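Local coordinates for protein naphthalene dioxygenase large subunit (PDB 2B1X) that forms the large subunit of a Rieske-type dioxygenase, holding a [2Fe-2S] cluster in one domain and a mononuclear iron ion in the other, at residues Val62-Ser67 with Gly192-Trp197; Thr318-Leu323 with Arg360-Ser365. All coordinates share one frame; numbering follows the deposited sequence.

Interaction 1: Val62-Ser67 with Gly192-Trp197; sequences VVRYIS and GAPQRW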
loop_
_atom_site.group_PDB
_atom_site.type_symbol
_atom_site.label_atom_id
_atom_site.label_comp_id
_atom_site.label_asym_id
_atom_site.label_seq_id
_atom_site.Cartn_x
_atom_site.Cartn_y
_atom_site.Cartn_z
ATOM N N VAL A 62 -14.700 11.133 -23.038
ATOM C CA VAL A 62 -13.816 11.136 -21.882
ATOM C C VAL A 62 -14.431 10.119 -20.906
ATOM O O VAL A 62 -15.627 9.849 -20.976
ATOM C CB VAL A 62 -13.680 12.537 -21.209
ATOM C CG1 VAL A 62 -12.935 13.536 -22.129
ATOM C CG2 VAL A 62 -15.042 13.133 -20.800
ATOM N N VAL A 63 -13.606 9.533 -20.057
ATOM C CA VAL A 63 -14.083 8.626 -19.013
ATOM C C VAL A 63 -14.074 9.326 -17.636
ATOM O O VAL A 63 -13.027 9.734 -17.145
ATOM C CB VAL A 63 -13.279 7.334 -18.988
ATOM C CG1 VAL A 63 -13.792 6.413 -17.854
ATOM C CG2 VAL A 63 -13.378 6.590 -20.370
ATOM N N ARG A 64 -15.238 9.408 -17.003
ATOM C CA ARG A 64 -15.428 10.185 -15.782
ATOM C C ARG A 64 -16.221 9.407 -14.746
ATOM O O ARG A 64 -16.650 8.275 -15.040
ATOM C CB ARG A 64 -16.039 11.547 -16.119
ATOM C CG ARG A 64 -15.160 12.348 -17.070
ATOM C CD ARG A 64 -13.889 12.946 -16.392
ATOM N NE ARG A 64 -12.906 13.419 -17.356
ATOM C CZ ARG A 64 -12.963 14.592 -18.002
ATOM N NH1 ARG A 64 -13.972 15.454 -17.801
ATOM N NH2 ARG A 64 -12.011 14.909 -18.861
ATOM N N TYR A 65 -16.420 9.970 -13.548
ATOM C CA TYR A 65 -16.895 9.158 -12.413
ATOM C C TYR A 65 -18.041 9.730 -11.603
ATOM O O TYR A 65 -18.172 10.959 -11.477
ATOM C CB TYR A 65 -15.743 8.931 -11.410
ATOM C CG TYR A 65 -14.606 8.217 -12.007
ATOM C CD1 TYR A 65 -13.680 8.866 -12.802
ATOM C CD2 TYR A 65 -14.482 6.833 -11.825
ATOM C CE1 TYR A 65 -12.608 8.157 -13.398
ATOM C CE2 TYR A 65 -13.425 6.147 -12.364
ATOM C CZ TYR A 65 -12.497 6.809 -13.163
ATOM O OH TYR A 65 -11.481 6.065 -13.735
ATOM N N ILE A 66 -18.832 8.840 -11.027
ATOM C CA ILE A 66 -19.539 9.142 -9.792
ATOM C C ILE A 66 -19.058 8.127 -8.803
ATOM O O ILE A 66 -19.369 6.929 -8.914
ATOM C CB ILE A 66 -21.090 9.153 -9.956
ATOM C CG1 ILE A 66 -21.486 10.164 -11.067
ATOM C CG2 ILE A 66 -21.742 9.501 -8.636
ATOM C CD1 ILE A 66 -22.991 10.286 -11.380
ATOM N N SER A 67 -18.254 8.604 -7.849
ATOM C CA SER A 67 -17.525 7.743 -6.933
ATOM C C SER A 67 -16.796 6.635 -7.704
ATOM O O SER A 67 -16.085 6.941 -8.625
ATOM C CB SER A 67 -18.426 7.225 -5.798
ATOM O OG SER A 67 -18.997 8.351 -5.116
ATOM N N GLY A 192 -6.845 21.617 -22.949
ATOM C CA GLY A 192 -6.205 20.330 -22.771
ATOM C C GLY A 192 -7.034 19.342 -21.979
ATOM O O GLY A 192 -8.059 18.849 -22.433
ATOM N N ALA A 193 -6.580 19.052 -20.772
ATOM C CA ALA A 193 -7.185 18.048 -19.918
ATOM C C ALA A 193 -7.035 18.549 -18.473
ATOM O O ALA A 193 -6.278 19.478 -18.208
ATOM C CB ALA A 193 -6.475 16.722 -20.091
ATOM N N PRO A 194 -7.773 17.972 -17.543
ATOM C CA PRO A 194 -7.578 18.313 -16.134
ATOM C C PRO A 194 -6.266 17.721 -15.596
ATOM O O PRO A 194 -5.815 16.652 -16.047
ATOM C CB PRO A 194 -8.785 17.684 -15.459
ATOM C CG PRO A 194 -9.143 16.503 -16.385
ATOM C CD PRO A 194 -8.869 16.994 -17.741
ATOM N N GLN A 195 -5.620 18.454 -14.698
ATOM C CA GLN A 195 -4.600 17.847 -13.834
ATOM C C GLN A 195 -5.347 16.929 -12.896
ATOM O O GLN A 195 -6.357 17.340 -12.313
ATOM C CB GLN A 195 -3.925 18.926 -12.970
ATOM C CG GLN A 195 -3.151 20.006 -13.716
ATOM C CD GLN A 195 -2.619 21.075 -12.739
ATOM O OE1 GLN A 195 -3.019 21.096 -11.566
ATOM N NE2 GLN A 195 -1.770 21.958 -13.217
ATOM N N ARG A 196 -4.850 15.711 -12.727
ATOM C CA ARG A 196 -5.419 14.748 -11.784
ATOM C C ARG A 196 -4.359 14.196 -10.840
ATOM O O ARG A 196 -3.335 13.661 -11.268
ATOM C CB ARG A 196 -6.086 13.616 -12.548
ATOM C CG ARG A 196 -7.257 14.113 -13.441
ATOM C CD ARG A 196 -7.845 13.048 -14.335
ATOM N NE ARG A 196 -8.203 11.824 -13.595
ATOM C CZ ARG A 196 -8.747 10.727 -14.138
ATOM N NH1 ARG A 196 -8.981 10.653 -15.454
ATOM N NH2 ARG A 196 -9.021 9.675 -13.366
ATOM N N TRP A 197 -4.573 14.349 -9.546
ATOM C CA TRP A 197 -3.599 13.828 -8.581
ATOM C C TRP A 197 -4.347 13.483 -7.301
ATOM O O TRP A 197 -5.489 13.945 -7.115
ATOM C CB TRP A 197 -2.436 14.827 -8.355
ATOM C CG TRP A 197 -2.772 16.042 -7.485
ATOM C CD1 TRP A 197 -2.449 16.223 -6.155
ATOM C CD2 TRP A 197 -3.464 17.234 -7.883
ATOM N NE1 TRP A 197 -2.899 17.447 -5.715
ATOM C CE2 TRP A 197 -3.543 18.080 -6.746
ATOM C CE3 TRP A 197 -4.056 17.665 -9.071
ATOM C CZ2 TRP A 197 -4.162 19.347 -6.778
ATOM C CZ3 TRP A 197 -4.672 18.943 -9.099
ATOM C CH2 TRP A 197 -4.712 19.747 -7.966
HETATM O O HOH W 1 -10.395 8.798 -17.035
#

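Interaction 2: Thr318-Leu323 with Arg360-Ser365; sequences TAFLTL and RTFGIS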
loop_
_atom_site.group_PDB
_atom_site.type_symbol
_atom_site.label_atom_id
_atom_site.label_comp_id
_atom_site.label_asym_id
_atom_site.label_seq_id
_atom_site.Cartn_x
_atom_site.Cartn_y
_atom_site.Cartn_z
ATOM N N THR A 318 -3.645 38.680 -14.147
ATOM C CA THR A 318 -4.685 38.410 -15.121
ATOM C C THR A 318 -5.704 37.391 -14.578
ATOM O O THR A 318 -5.402 36.625 -13.655
ATOM C CB THR A 318 -4.127 38.206 -16.612
ATOM O OG1 THR A 318 -4.695 37.081 -17.276
ATOM C CG2 THR A 318 -2.612 38.045 -16.691
ATOM N N ALA A 319 -6.931 37.508 -15.064
ATOM C CA ALA A 319 -8.040 36.687 -14.647
ATOM C C ALA A 319 -7.914 35.263 -15.177
ATOM O O ALA A 319 -7.477 35.022 -16.307
ATOM C CB ALA A 319 -9.360 37.310 -15.121
ATOM N N PHE A 320 -8.292 34.303 -14.346
ATOM C CA PHE A 320 -8.377 32.924 -14.833
ATOM C C PHE A 320 -9.579 32.271 -14.196
ATOM O O PHE A 320 -10.018 32.695 -13.121
ATOM C CB PHE A 320 -7.091 32.158 -14.541
ATOM C CG PHE A 320 -6.807 31.961 -13.056
ATOM C CD1 PHE A 320 -7.362 30.874 -12.349
ATOM C CD2 PHE A 320 -5.937 32.811 -12.392
ATOM C CE1 PHE A 320 -7.063 30.673 -11.008
ATOM C CE2 PHE A 320 -5.646 32.629 -11.040
ATOM C CZ PHE A 320 -6.211 31.547 -10.346
ATOM N N LEU A 321 -10.117 31.267 -14.879
ATOM C CA LEU A 321 -11.204 30.456 -14.369
ATOM C C LEU A 321 -10.738 29.012 -14.214
ATOM O O LEU A 321 -10.164 28.436 -15.148
ATOM C CB LEU A 321 -12.419 30.521 -15.325
ATOM C CG LEU A 321 -13.583 29.578 -14.961
ATOM C CD1 LEU A 321 -14.196 29.985 -13.598
ATOM C CD2 LEU A 321 -14.645 29.551 -16.078
ATOM N N THR A 322 -10.989 28.430 -13.046
ATOM C CA THR A 322 -10.784 27.019 -12.857
ATOM C C THR A 322 -12.034 26.388 -12.238
ATOM O O THR A 322 -12.669 26.983 -11.353
ATOM C CB THR A 322 -9.509 26.738 -11.960
ATOM O OG1 THR A 322 -9.513 25.376 -11.540
ATOM C CG2 THR A 322 -9.578 27.475 -10.634
ATOM N N LEU A 323 -12.384 25.205 -12.740
ATOM C CA LEU A 323 -13.385 24.333 -12.131
ATOM C C LEU A 323 -12.622 23.128 -11.611
ATOM O O LEU A 323 -11.680 22.676 -12.245
ATOM C CB LEU A 323 -14.398 23.841 -13.174
ATOM C CG LEU A 323 -15.346 24.777 -13.936
ATOM C CD1 LEU A 323 -16.658 24.086 -14.341
ATOM C CD2 LEU A 323 -15.586 26.183 -13.307
ATOM N N ARG A 360 0.625 28.904 -11.840
ATOM C CA ARG A 360 1.628 29.186 -10.801
ATOM C C ARG A 360 0.992 29.417 -9.443
ATOM O O ARG A 360 1.712 29.420 -8.424
ATOM C CB ARG A 360 2.543 30.364 -11.185
ATOM C CG ARG A 360 3.672 29.957 -12.144
ATOM C CD ARG A 360 3.177 29.814 -13.584
ATOM N NE ARG A 360 4.220 29.690 -14.606
ATOM C CZ ARG A 360 4.838 30.715 -15.195
ATOM N NH1 ARG A 360 4.556 31.976 -14.852
ATOM N NH2 ARG A 360 5.741 30.459 -16.134
ATOM N N THR A 361 -0.350 29.549 -9.424
ATOM C CA THR A 361 -1.111 29.796 -8.186
ATOM C C THR A 361 -1.909 28.597 -7.722
ATOM O O THR A 361 -1.817 28.213 -6.550
ATOM C CB THR A 361 -2.025 31.069 -8.283
ATOM O OG1 THR A 361 -2.976 30.916 -9.344
ATOM C CG2 THR A 361 -1.192 32.305 -8.671
ATOM N N PHE A 362 -2.669 28.000 -8.647
ATOM C CA PHE A 362 -3.521 26.871 -8.329
ATOM C C PHE A 362 -3.122 25.613 -9.125
ATOM O O PHE A 362 -2.158 25.633 -9.884
ATOM C CB PHE A 362 -5.020 27.254 -8.458
ATOM C CG PHE A 362 -5.482 28.135 -7.328
ATOM C CD1 PHE A 362 -5.202 29.503 -7.336
ATOM C CD2 PHE A 362 -6.113 27.590 -6.220
ATOM C CE1 PHE A 362 -5.570 30.311 -6.248
ATOM C CE2 PHE A 362 -6.509 28.399 -5.114
ATOM C CZ PHE A 362 -6.214 29.765 -5.138
ATOM N N GLY A 363 -3.829 24.514 -8.924
ATOM C CA GLY A 363 -3.353 23.259 -9.481
ATOM C C GLY A 363 -2.244 22.601 -8.650
ATOM O O GLY A 363 -1.883 23.065 -7.557
ATOM N N ILE A 364 -1.717 21.499 -9.176
ATOM C CA ILE A 364 -0.825 20.591 -8.430
ATOM C C ILE A 364 0.501 21.228 -7.994
ATOM O O ILE A 364 1.091 20.846 -6.976
ATOM C CB ILE A 364 -0.584 19.335 -9.313
ATOM C CG1 ILE A 364 -0.087 18.142 -8.488
ATOM C CG2 ILE A 364 0.382 19.658 -10.462
ATOM C CD1 ILE A 364 0.154 16.924 -9.304
ATOM N N SER A 365 1.000 22.182 -8.785
ATOM C CA SER A 365 2.242 22.837 -8.437
ATOM C C SER A 365 2.041 24.315 -8.011
ATOM O O SER A 365 3.000 25.013 -7.730
ATOM C CB SER A 365 3.259 22.731 -9.595
ATOM O OG SER A 365 2.860 23.544 -10.697
#

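Interaction 1: Val62-Ser67 with Gly192-Trp197
R64 offers one face of its guanidinium to P194, with CG of P194 over that face, off-centre toward NH2. NH2 of R64 is 3.9 Å from CD of P194. The chain of R64 bends at its second torsion (chi2 -74°), which turns the guanidinium back along its own strand. CG2 of V62 lies 3.8 Å above the opposite face of the R64 guanidinium, over its centre, so the group is sandwiched between V62 and P194. A salt bridge to E54 and a bond to the L49 carbonyl hold the planar group. Y65 and R196 make the second meeting. Their side chains cross at about a right angle, and NH2 of R196 comes to 3.9 Å from CE1 of Y65. The ring and guanidinium planes are 71° apart. The two segments are not directly bonded, but one water joins them. It donates to O of V63 at 2.8 Å and accepts from NH1 of R196, also at 2.8 Å, lying in the plane at the guanidinium edge. NE of R64 and NH1 of R196 stand 5.2 Å apart. These like charges are probably offset by E54, by E335 on NE of R196, and by D127 of a neighbouring small subunit, which bonds both NH2 of R196 and OH of Y65. The contact joins strand 60-66, in the Rieske family region, to strand 188-199, an outer strand of the large antiparallel sheet in the catalytic region. It is an interface between the two domains of a Rieske oxygenase large subunit, made of an arginine packed on a proline and an arginine bridged by water.

Interaction 2: Thr318-Leu323 with Arg360-Ser365
F320 meets F362 where strand 318-323, part of the antiparallel sheet of the catalytic domain, packs on the end of helix 348-361 and the turn after it. This domain belongs to the Bet v 1-like clan. Along the strand, A319 comes first. Its carbonyl accepts a bond from the hydroxyl of S354 on that helix, so the strand is already held to it. F320 follows. Its CG sits between the backbone N and the carbonyl carbon (chi1 65°), and the ring reaches T361 and F362. CD1 of F362 meets the F320 ring at its edge, near the ring plane, 3.8 Å from CZ of F320. The two side chains cross at about a right angle. This is apolar packing, with M309 of the adjacent strand 302-309 also touching F320 and F362. The F362 side chain comes within about 5 Å of the iron(III) ion, nearest atoms, so F320 packs on a residue that lies beside the iron. Further on, T322 points the same way but stays short of contact. OG1 of T361 is bonded to the S357 carbonyl, one helical turn back. It approaches the F320 ring obliquely, neither over its face nor at its edge, and OG1 of T361 lies 3.4 Å from CZ of F320.

From the N terminus, the chain first lays down strand 60-66 in the Rieske region. Interaction 1 closes a loop of 124 residues when strand 188-199 arrives. Interaction 2 opens later, at strand 318-330, and closes at the end of helix 348-361, spanning 36 residues. The two loops are in series and neither nest nor cross. Their centres are about 17 Å apart, and both reach the same large sheet. They also touch: OE1 of Q195 is 2.8 Å from N of I364, a probable hydrogen bond, and W197 packs on G363 and I364. Together they tie the Rieske region, the catalytic sheet and the turn beside the iron.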